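Local structure of putative transcriptional regulator protein, LacI family (Rhizobium etli, 3MIZ) at residues R12-G17 against R70-L75; I19-S24 against Y76-R81; I134-L139 against L148-F153; P244-A249 against R287-F292. The protein probably binds regulatory DNA as a LacI-family transcription factor, most likely a repressor, with a periplasmic-binding-protein-like part of the kind that senses small ligands in this family. One frame throughout, in Å; residues are numbered along the deposited sequence.

Contact 1. Residues R12-G17 against R70-L75; sequences RSNTFG and RIDGVL
The carboxylate of D72 closes over the backbone of S13 and N14. OD1 of D72 takes the N-H of S13 at 3.0 Å, on its syn side and with a nearly straight bond (164°). OD2 of D72 accepts from N14 N, met from above the carboxylate plane; the modelled 2.5 Å between these two atoms is unusually short and its exact length doubtful. CG of D72 is turned away from its own carbonyl carbon (chi1 -70°), which carries the carboxylate across to this bend. S13 adds a side-chain bond: its OG donates to R70 O at 3.1 Å. The same OG accepts from T15 N, an ST turn.

Backbone bonds continue the join. D72 N donates to T15 O at 3.0 Å. Further on, L75 N donates to G17 O at 2.8 Å, and G17 pairs with V74 as a parallel bridge. The contact thus joins the starts of neighbouring strands 15-20 and 73-78, the inner pair of a four-stranded parallel sheet flanked by 46-51 and 95-97.

Apolar contact lies alongside. CG2 of T15 meets CD1 of I71 at 3.4 Å, a tight fit. The F16 ring has CB of D72 at its edge. Helix 253-268 packs on F16 and L75; helix 56-68 packs on I71 and V74.

The charge of R12 lies near D72 without an N-H aimed at it. The carboxylate is held first by S13 N, with N14 N close by, which probably favours its ionised form.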
# COMPACT_ATOMS: atom_id res chain seq x y z
N ARG A 12 16.81 21.46 22.00
CA ARG A 12 16.09 20.96 20.79
C ARG A 12 16.84 19.79 20.16
O ARG A 12 18.02 19.88 19.85
CB ARG A 12 15.95 22.10 19.77
CG ARG A 12 15.00 23.19 20.20
CD ARG A 12 13.56 22.70 20.16
NE ARG A 12 12.66 23.54 20.95
CZ ARG A 12 12.69 23.62 22.28
NH1 ARG A 12 13.57 22.90 22.97
NH2 ARG A 12 11.83 24.40 22.92
N SER A 13 16.13 18.68 19.96
CA SER A 13 16.75 17.51 19.35
C SER A 13 16.59 17.58 17.84
O SER A 13 17.30 16.91 17.10
CB SER A 13 16.09 16.23 19.87
OG SER A 13 14.74 16.15 19.45
N ASN A 14 15.65 18.42 17.40
CA ASN A 14 15.34 18.57 15.98
C ASN A 14 14.75 17.27 15.46
O ASN A 14 14.88 16.92 14.28
CB ASN A 14 16.59 18.95 15.17
CG ASN A 14 17.04 20.37 15.46
OD1 ASN A 14 16.22 21.28 15.54
ND2 ASN A 14 18.34 20.56 15.60
N THR A 15 14.11 16.54 16.37
CA THR A 15 13.49 15.27 16.02
C THR A 15 11.99 15.34 16.27
O THR A 15 11.55 15.72 17.36
CB THR A 15 14.09 14.12 16.86
OG1 THR A 15 15.50 14.04 16.62
CG2 THR A 15 13.44 12.79 16.49
N PHE A 16 11.21 15.00 15.25
CA PHE A 16 9.75 14.98 15.37
C PHE A 16 9.38 13.51 15.48
O PHE A 16 10.00 12.66 14.84
CB PHE A 16 9.07 15.55 14.12
CG PHE A 16 9.11 17.05 14.02
CD1 PHE A 16 9.72 17.84 14.98
CD2 PHE A 16 8.52 17.68 12.93
CE1 PHE A 16 9.76 19.23 14.86
CE2 PHE A 16 8.55 19.06 12.79
CZ PHE A 16 9.17 19.84 13.77
N GLY A 17 8.38 13.22 16.30
CA GLY A 17 7.94 11.85 16.43
C GLY A 17 6.56 11.74 15.81
O GLY A 17 5.74 12.64 15.96
N ARG A 70 13.29 12.93 24.50
CA ARG A 70 13.35 14.37 24.24
C ARG A 70 12.88 14.80 22.85
O ARG A 70 13.43 15.74 22.26
CB ARG A 70 14.76 14.91 24.47
CG ARG A 70 15.45 14.40 25.73
CD ARG A 70 14.60 14.57 26.98
NE ARG A 70 15.26 14.00 28.15
CZ ARG A 70 14.66 13.78 29.31
NH1 ARG A 70 13.37 14.08 29.47
NH2 ARG A 70 15.34 13.25 30.32
N ILE A 71 11.87 14.13 22.31
CA ILE A 71 11.33 14.50 21.00
C ILE A 71 10.83 15.95 21.12
O ILE A 71 10.25 16.32 22.14
CB ILE A 71 10.16 13.58 20.60
CG1 ILE A 71 10.67 12.15 20.40
CG2 ILE A 71 9.49 14.09 19.34
CD1 ILE A 71 11.75 12.04 19.33
N ASP A 72 11.05 16.75 20.08
CA ASP A 72 10.62 18.15 20.08
C ASP A 72 9.12 18.33 19.89
O ASP A 72 8.53 19.27 20.43
CB ASP A 72 11.35 18.95 19.00
CG ASP A 72 12.82 19.16 19.32
OD1 ASP A 72 13.19 19.04 20.51
OD2 ASP A 72 13.58 19.46 18.38
N GLY A 73 8.51 17.45 19.10
CA GLY A 73 7.08 17.54 18.86
C GLY A 73 6.54 16.23 18.31
O GLY A 73 7.30 15.35 17.92
N VAL A 74 5.21 16.11 18.27
CA VAL A 74 4.57 14.90 17.78
C VAL A 74 3.52 15.18 16.71
O VAL A 74 2.75 16.13 16.80
CB VAL A 74 3.84 14.13 18.92
CG1 VAL A 74 2.92 13.04 18.32
CG2 VAL A 74 4.84 13.50 19.85
N LEU A 75 3.52 14.36 15.67
CA LEU A 75 2.52 14.46 14.64
C LEU A 75 1.68 13.21 14.87
O LEU A 75 2.14 12.09 14.68
CB LEU A 75 3.17 14.46 13.25
CG LEU A 75 3.96 15.74 13.01
CD1 LEU A 75 4.85 15.59 11.79
CD2 LEU A 75 2.99 16.91 12.85

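Contact 2. Residues I19-S24 against Y76-R81; sequences ITDYVS and YVTMYR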
# COMPACT_ATOMS: atom_id res chain seq x y z
N ILE A 19 3.17 9.52 15.77
CA ILE A 19 2.47 8.45 16.46
C ILE A 19 1.33 8.09 15.53
O ILE A 19 0.44 8.90 15.29
CB ILE A 19 1.93 8.90 17.83
CG1 ILE A 19 3.11 9.22 18.76
CG2 ILE A 19 1.03 7.80 18.43
CD1 ILE A 19 2.71 9.60 20.17
N THR A 20 1.39 6.90 14.96
CA THR A 20 0.33 6.47 14.06
C THR A 20 -0.38 5.26 14.63
O THR A 20 0.13 4.60 15.53
CB THR A 20 0.89 6.10 12.70
OG1 THR A 20 -0.21 5.79 11.83
CG2 THR A 20 1.82 4.89 12.80
N ASP A 21 -1.56 4.96 14.10
CA ASP A 21 -2.32 3.82 14.60
C ASP A 21 -2.19 2.51 13.82
O ASP A 21 -1.62 1.54 14.32
CB ASP A 21 -3.81 4.18 14.77
CG ASP A 21 -4.42 4.85 13.53
OD1 ASP A 21 -3.77 4.90 12.47
OD2 ASP A 21 -5.57 5.32 13.64
N TYR A 22 -2.70 2.47 12.59
CA TYR A 22 -2.70 1.22 11.83
C TYR A 22 -1.82 1.14 10.60
O TYR A 22 -2.20 0.52 9.60
CB TYR A 22 -4.13 0.88 11.44
CG TYR A 22 -5.09 0.91 12.61
CD1 TYR A 22 -5.07 -0.09 13.58
CD2 TYR A 22 -5.98 1.96 12.76
CE1 TYR A 22 -5.93 -0.05 14.68
CE2 TYR A 22 -6.85 2.02 13.85
CZ TYR A 22 -6.81 1.01 14.81
OH TYR A 22 -7.65 1.07 15.90
N VAL A 23 -0.64 1.74 10.66
CA VAL A 23 0.27 1.75 9.52
C VAL A 23 0.75 0.36 9.09
O VAL A 23 1.01 0.13 7.90
CB VAL A 23 1.51 2.65 9.80
CG1 VAL A 23 2.45 1.96 10.77
CG2 VAL A 23 2.21 3.00 8.51
N SER A 24 0.85 -0.58 10.03
CA SER A 24 1.32 -1.92 9.69
C SER A 24 0.26 -2.74 8.97
O SER A 24 0.56 -3.80 8.42
CB SER A 24 1.77 -2.67 10.95
OG SER A 24 0.67 -3.00 11.78
N TYR A 76 0.46 13.42 15.34
CA TYR A 76 -0.47 12.34 15.62
C TYR A 76 -1.20 12.08 14.32
O TYR A 76 -2.06 12.86 13.91
CB TYR A 76 -1.47 12.80 16.68
CG TYR A 76 -2.19 11.67 17.35
CD1 TYR A 76 -1.57 10.96 18.38
CD2 TYR A 76 -3.49 11.33 16.98
CE1 TYR A 76 -2.23 9.94 19.03
CE2 TYR A 76 -4.16 10.31 17.63
CZ TYR A 76 -3.52 9.62 18.66
OH TYR A 76 -4.17 8.61 19.34
N VAL A 77 -0.87 10.96 13.67
CA VAL A 77 -1.45 10.64 12.37
C VAL A 77 -2.27 9.35 12.36
O VAL A 77 -1.80 8.29 12.79
CB VAL A 77 -0.33 10.51 11.31
CG1 VAL A 77 -0.92 10.28 9.93
CG2 VAL A 77 0.54 11.75 11.34
N THR A 78 -3.49 9.44 11.87
CA THR A 78 -4.33 8.25 11.78
C THR A 78 -4.35 7.79 10.32
O THR A 78 -4.28 8.61 9.40
CB THR A 78 -5.76 8.53 12.28
OG1 THR A 78 -6.30 9.68 11.60
CG2 THR A 78 -5.74 8.81 13.78
N MSE A 79 -4.43 6.48 10.11
CA MSE A 79 -4.45 5.93 8.75
C MSE A 79 -5.71 6.36 8.00
O MSE A 79 -5.67 6.61 6.79
CB MSE A 79 -4.35 4.41 8.79
CG MSE A 79 -2.96 3.92 9.16
SE MSE A 79 -1.64 4.54 7.88
CE MSE A 79 -0.89 6.05 8.84
N TYR A 80 -6.84 6.42 8.70
CA TYR A 80 -8.07 6.89 8.08
C TYR A 80 -8.62 7.98 8.97
O TYR A 80 -8.24 8.10 10.14
CB TYR A 80 -9.10 5.76 7.87
CG TYR A 80 -9.29 4.84 9.04
CD1 TYR A 80 -8.61 3.61 9.10
CD2 TYR A 80 -10.15 5.17 10.09
CE1 TYR A 80 -8.80 2.74 10.17
CE2 TYR A 80 -10.33 4.30 11.16
CZ TYR A 80 -9.66 3.09 11.19
OH TYR A 80 -9.87 2.23 12.24
N ARG A 81 -9.53 8.78 8.43
CA ARG A 81 -10.08 9.88 9.19
C ARG A 81 -10.81 9.42 10.45
O ARG A 81 -11.69 8.57 10.40
CB ARG A 81 -11.00 10.69 8.30
CG ARG A 81 -11.18 12.11 8.76
CD ARG A 81 -11.93 12.90 7.72
NE ARG A 81 -12.37 14.18 8.25
CZ ARG A 81 -13.12 15.03 7.57
NH1 ARG A 81 -13.51 14.73 6.34
NH2 ARG A 81 -13.47 16.18 8.13
O HOH W 1 -6.97 5.15 11.31
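D21 reaches across to the corner of the chain at M79-Y80 and to T78 just before it. Its CG sits between its own backbone N and carbonyl carbon (chi1 50°), which turns the carboxylate to the other segment. CB lies over one face of the Y22 ring, toward the rim. CG is 3.8 Å from M79 N. OD1 takes two backbone N-H groups: M79 N at 2.9 Å on its syn lone pair, and Y22 N from above the carboxylate plane. OD2 rests 3.5 Å from CB of T78. It also accepts from a water at 2.7 Å, and that water accepts from Y80 N. R82 forms a salt bridge to OD2. An alanine here would remove both oxygens and would probably leave M79 N and R82 without their mate, freeing the corner to shift.

M79, a selenomethionine, bends at chi2 and chi3 against the backbone of Y22 and V23. Its CG is 3.3 Å from Y22 C, and its SE is 4.1 Å from CB of V23. The Y22 and Y80 rings are nearly parallel (6°) but slid apart, with little overlap. T20 OG1 donates to V77 O at 3.1 Å from above the carbonyl plane.

I19 and Y76 form a parallel bridge and place their side chains on the face packed by helix 56-68. Strand 46-51 lies beside strand 15-20 on one side, with strand 73-78 on the other, in a parallel sheet.

Contact 3. Residues I134-L139 against L148-F153; sequences IGYIRL and LRLDAF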
# COMPACT_ATOMS: atom_id res chain seq x y z
N ILE A 134 -27.56 7.36 -11.04
CA ILE A 134 -26.22 7.13 -10.50
C ILE A 134 -26.16 6.07 -9.41
O ILE A 134 -27.05 5.99 -8.56
CB ILE A 134 -25.65 8.44 -9.89
CG1 ILE A 134 -25.83 9.60 -10.86
CG2 ILE A 134 -24.19 8.25 -9.51
CD1 ILE A 134 -25.05 9.45 -12.12
N GLY A 135 -25.11 5.26 -9.44
CA GLY A 135 -24.94 4.23 -8.44
C GLY A 135 -23.83 4.63 -7.49
O GLY A 135 -22.94 5.39 -7.85
N TYR A 136 -23.88 4.13 -6.26
CA TYR A 136 -22.86 4.43 -5.27
C TYR A 136 -22.66 3.18 -4.42
O TYR A 136 -23.59 2.71 -3.77
CB TYR A 136 -23.29 5.60 -4.38
CG TYR A 136 -22.20 6.09 -3.45
CD1 TYR A 136 -21.34 7.12 -3.83
CD2 TYR A 136 -21.98 5.47 -2.22
CE1 TYR A 136 -20.27 7.51 -3.01
CE2 TYR A 136 -20.92 5.85 -1.39
CZ TYR A 136 -20.07 6.87 -1.80
OH TYR A 136 -19.00 7.21 -1.00
N ILE A 137 -21.45 2.62 -4.44
CA ILE A 137 -21.16 1.44 -3.64
C ILE A 137 -20.32 1.92 -2.47
O ILE A 137 -19.18 2.40 -2.63
CB ILE A 137 -20.45 0.36 -4.48
CG1 ILE A 137 -21.32 0.00 -5.69
CG2 ILE A 137 -20.25 -0.89 -3.64
CD1 ILE A 137 -20.76 -1.13 -6.53
N ARG A 138 -20.92 1.82 -1.29
CA ARG A 138 -20.35 2.28 -0.03
C ARG A 138 -19.12 1.60 0.57
O ARG A 138 -19.01 0.38 0.61
CB ARG A 138 -21.44 2.26 1.05
CG ARG A 138 -22.67 3.08 0.71
CD ARG A 138 -23.80 2.79 1.68
NE ARG A 138 -23.44 3.14 3.06
CZ ARG A 138 -24.23 2.91 4.11
NH1 ARG A 138 -25.41 2.33 3.93
NH2 ARG A 138 -23.84 3.28 5.32
N LEU A 139 -18.22 2.44 1.05
CA LEU A 139 -17.01 1.99 1.73
C LEU A 139 -17.50 1.62 3.14
O LEU A 139 -18.60 2.01 3.54
CB LEU A 139 -16.01 3.15 1.81
CG LEU A 139 -14.68 2.95 2.55
CD1 LEU A 139 -13.84 1.90 1.87
CD2 LEU A 139 -13.94 4.28 2.59
N LEU A 148 -19.25 10.38 5.39
CA LEU A 148 -19.27 11.76 4.93
C LEU A 148 -19.35 11.84 3.41
O LEU A 148 -20.00 12.73 2.87
CB LEU A 148 -18.02 12.51 5.41
CG LEU A 148 -17.92 12.70 6.92
CD1 LEU A 148 -16.62 13.44 7.25
CD2 LEU A 148 -19.12 13.48 7.42
N ARG A 149 -18.69 10.93 2.72
CA ARG A 149 -18.73 10.93 1.26
C ARG A 149 -20.15 10.59 0.79
O ARG A 149 -20.64 11.12 -0.21
CB ARG A 149 -17.73 9.92 0.69
CG ARG A 149 -16.30 10.25 1.09
CD ARG A 149 -15.33 9.15 0.69
NE ARG A 149 -14.02 9.40 1.29
CZ ARG A 149 -12.96 8.62 1.13
NH1 ARG A 149 -13.04 7.52 0.38
NH2 ARG A 149 -11.82 8.93 1.72
N LEU A 150 -20.80 9.70 1.53
CA LEU A 150 -22.16 9.28 1.21
C LEU A 150 -23.12 10.42 1.52
O LEU A 150 -24.08 10.66 0.78
CB LEU A 150 -22.54 8.03 2.01
CG LEU A 150 -24.00 7.57 1.87
CD1 LEU A 150 -24.31 7.20 0.42
CD2 LEU A 150 -24.23 6.39 2.79
N ASP A 151 -22.87 11.14 2.62
CA ASP A 151 -23.73 12.26 2.98
C ASP A 151 -23.70 13.27 1.83
O ASP A 151 -24.73 13.85 1.47
CB ASP A 151 -23.23 12.97 4.24
CG ASP A 151 -23.47 12.18 5.51
OD1 ASP A 151 -24.34 11.28 5.54
OD2 ASP A 151 -22.77 12.48 6.51
N ALA A 152 -22.52 13.48 1.27
CA ALA A 152 -22.34 14.44 0.17
C ALA A 152 -23.08 13.98 -1.07
O ALA A 152 -23.74 14.78 -1.73
CB ALA A 152 -20.86 14.61 -0.14
N PHE A 153 -22.95 12.71 -1.40
CA PHE A 153 -23.62 12.15 -2.57
C PHE A 153 -25.12 12.35 -2.45
O PHE A 153 -25.78 12.80 -3.40
CB PHE A 153 -23.29 10.66 -2.69
CG PHE A 153 -23.99 9.98 -3.83
CD1 PHE A 153 -23.74 10.35 -5.15
CD2 PHE A 153 -24.89 8.95 -3.59
CE1 PHE A 153 -24.39 9.71 -6.21
CE2 PHE A 153 -25.54 8.30 -4.64
CZ PHE A 153 -25.29 8.68 -5.95
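F153 and Y136 lie with their rings near parallel, 25° apart, but slid past each other. Their centroids are 5.1 Å apart, so overlap is slight. CD1 of Y136 stands over one face of the F153 ring, toward the rim. CB of Y136 presses closer, 3.5 Å from CE2 of F153. Both side chains leave with CG opposite their own backbone N (chi1 177° for F153), and they run in opposite directions. I134 comes to the F153 ring at its edge: its CB is in the ring plane, and CG2 of I134 is 3.6 Å from CE1 of F153. An alanine in place of F153 would probably open a gap beside I134 and leave the Y136 ring free to shift.

Strand 134-138, helix 144-160 and strand 167-174 form a beta-alpha-beta unit of the periplasmic-binding-protein-like domain. This contact packs the helix on its first strand; segment 148-153 runs nearly antiparallel to 134-138 (164°). The helix also touches strand 167-174, through L150 on I169 and F153 on L167.

L150 divides its two methyls. CD1 of L150 meets the Y136 ring at CD2, 3.9 Å away. CD2 of L150 lies over one face of the R138 guanidinium, 3.4 Å from NE of R138.

R149 crosses Y136 at about a right angle, its guanidinium turned steeply to the ring. It offers CB to Y136 OH at 3.4 Å. Its extended chain carries the charge past L139, whose CD2 is 4.0 Å from NH1 of R149. There R149 forms a salt bridge with D115 and a cation-pi contact with F232.

Contact 4. Residues P244-A249 against R287-F292; sequences PELTTA and RSSAAF
R287 starts with CG opposite its carbonyl carbon (chi1 -63°), and its chain then runs extended from CG to NE. This lays the chain along E245 and L246. Its CD is 3.5 Å from CB of E245, and NH1 donates to L246 O at 3.0 Å. That bond is nearly straight (165°) and in the guanidinium plane. NH1 also has a salt bridge to D234.

S289 carries OG between its backbone N and carbonyl carbon (chi1 60°), where it receives T247 N at 2.8 Å in a nearly straight bond. The same OG bonds to I229 O. T247 returns a bond: its OG1 accepts from R287 N at 2.8 Å. A water accepts from A290 N and lies doubtfully close to T247 OG1.

E245 O accepts from S288 N at 3.1 Å. A second water lies between E245 N and S288 OG. P244, after a cis peptide, sets CB 3.6 Å from S288 O and CG beside CA of S289.

Bonds that mostly use side chains thus tie the irregular connection before strand 248-250 to the one after strand 277-285. Backbone bonds of T247 with G231 and S289 with I229 reach strand 228-230 and its end. The contact therefore joins the three-stranded sheet to the edge of the five-stranded one in the periplasmic-binding-protein-like domain.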
# COMPACT_ATOMS: atom_id res chain seq x y z
N PRO A 244 -9.78 2.25 -18.65
CA PRO A 244 -9.25 3.62 -18.70
C PRO A 244 -8.82 4.16 -17.35
O PRO A 244 -9.28 3.70 -16.30
CB PRO A 244 -10.42 4.41 -19.28
CG PRO A 244 -11.60 3.71 -18.68
CD PRO A 244 -11.24 2.25 -18.87
N GLU A 245 -7.91 5.14 -17.39
CA GLU A 245 -7.41 5.78 -16.17
C GLU A 245 -8.61 6.29 -15.37
O GLU A 245 -9.49 6.95 -15.91
CB GLU A 245 -6.49 6.95 -16.54
CG GLU A 245 -5.18 6.54 -17.18
CD GLU A 245 -4.25 5.84 -16.20
OE1 GLU A 245 -4.63 4.76 -15.70
OE2 GLU A 245 -3.15 6.37 -15.93
N LEU A 246 -8.61 6.00 -14.07
CA LEU A 246 -9.71 6.36 -13.17
C LEU A 246 -9.81 7.83 -12.73
O LEU A 246 -8.88 8.38 -12.14
CB LEU A 246 -9.64 5.49 -11.92
CG LEU A 246 -10.79 5.56 -10.92
CD1 LEU A 246 -12.08 5.04 -11.55
CD2 LEU A 246 -10.44 4.74 -9.70
N THR A 247 -10.95 8.44 -13.02
CA THR A 247 -11.20 9.81 -12.61
C THR A 247 -11.56 9.71 -11.12
O THR A 247 -12.39 8.89 -10.74
CB THR A 247 -12.34 10.42 -13.42
OG1 THR A 247 -11.88 10.63 -14.77
CG2 THR A 247 -12.80 11.74 -12.82
N THR A 248 -10.94 10.53 -10.29
CA THR A 248 -11.16 10.41 -8.85
C THR A 248 -10.99 11.74 -8.11
O THR A 248 -10.81 12.79 -8.72
CB THR A 248 -10.17 9.35 -8.28
OG1 THR A 248 -10.48 9.02 -6.93
CG2 THR A 248 -8.74 9.88 -8.35
N ALA A 249 -11.05 11.67 -6.78
CA ALA A 249 -10.86 12.83 -5.92
C ALA A 249 -9.63 12.46 -5.11
O ALA A 249 -9.61 11.44 -4.41
CB ALA A 249 -12.07 13.02 -5.01
N ARG A 287 -9.58 12.04 -15.37
CA ARG A 287 -8.87 11.12 -16.23
C ARG A 287 -9.84 10.71 -17.35
O ARG A 287 -10.47 11.58 -17.94
CB ARG A 287 -8.35 9.92 -15.41
CG ARG A 287 -7.32 10.36 -14.33
CD ARG A 287 -6.29 9.28 -13.99
NE ARG A 287 -5.19 9.76 -13.14
CZ ARG A 287 -5.21 9.79 -11.81
NH1 ARG A 287 -6.28 9.38 -11.14
NH2 ARG A 287 -4.16 10.24 -11.13
N SER A 288 -9.99 9.42 -17.65
CA SER A 288 -10.90 9.06 -18.75
C SER A 288 -11.91 7.94 -18.50
O SER A 288 -12.45 7.36 -19.45
CB SER A 288 -10.08 8.72 -20.00
OG SER A 288 -9.11 7.73 -19.70
N SER A 289 -12.20 7.67 -17.23
CA SER A 289 -13.15 6.61 -16.88
C SER A 289 -14.61 7.08 -16.90
O SER A 289 -15.52 6.30 -16.62
CB SER A 289 -12.83 6.08 -15.48
OG SER A 289 -12.93 7.12 -14.54
N ALA A 290 -14.82 8.35 -17.20
CA ALA A 290 -16.18 8.88 -17.27
C ALA A 290 -16.44 9.59 -18.61
O ALA A 290 -15.55 10.23 -19.16
CB ALA A 290 -16.42 9.85 -16.12
N ALA A 291 -17.66 9.44 -19.12
CA ALA A 291 -18.06 10.06 -20.38
C ALA A 291 -19.43 10.69 -20.18
O ALA A 291 -20.11 10.41 -19.19
CB ALA A 291 -18.12 9.01 -21.49
N PHE A 292 -19.85 11.53 -21.11
CA PHE A 292 -21.14 12.19 -21.00
C PHE A 292 -22.28 11.18 -21.01
O PHE A 292 -22.10 10.07 -21.56
CB PHE A 292 -21.31 13.21 -22.13
CG PHE A 292 -22.50 14.09 -21.96
CD1 PHE A 292 -23.75 13.69 -22.43
CD2 PHE A 292 -22.39 15.29 -21.27
CE1 PHE A 292 -24.88 14.48 -22.21
CE2 PHE A 292 -23.50 16.08 -21.05
CZ PHE A 292 -24.75 15.68 -21.52
O HOH W 2 -6.69 5.87 -19.89
O HOH W 3 -13.36 11.08 -16.79

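Overall arrangement
Contacts 1 and 2 share strands 15-20 and 73-78 of one parallel sheet. Their centres are 18 Å apart and their segments alternate along the chain. They touch where I19 N meets L75 O at 3.0 Å, a probable hydrogen bond. Contacts 3 and 4 follow in series, on the opposite side of the chain's centre and within the periplasmic-binding-protein-like part of the chain. Their centres are 17 Å apart and they do not touch; contact 3 uses a five-stranded sheet, contact 4 a three-stranded one. Contacts 2 and 3 meet at R81 and L148, with centres 24 Å apart. This suits the two-lobed periplasmic-binding-protein-like fold of LacI regulators, in which ligands usually bind between the lobes.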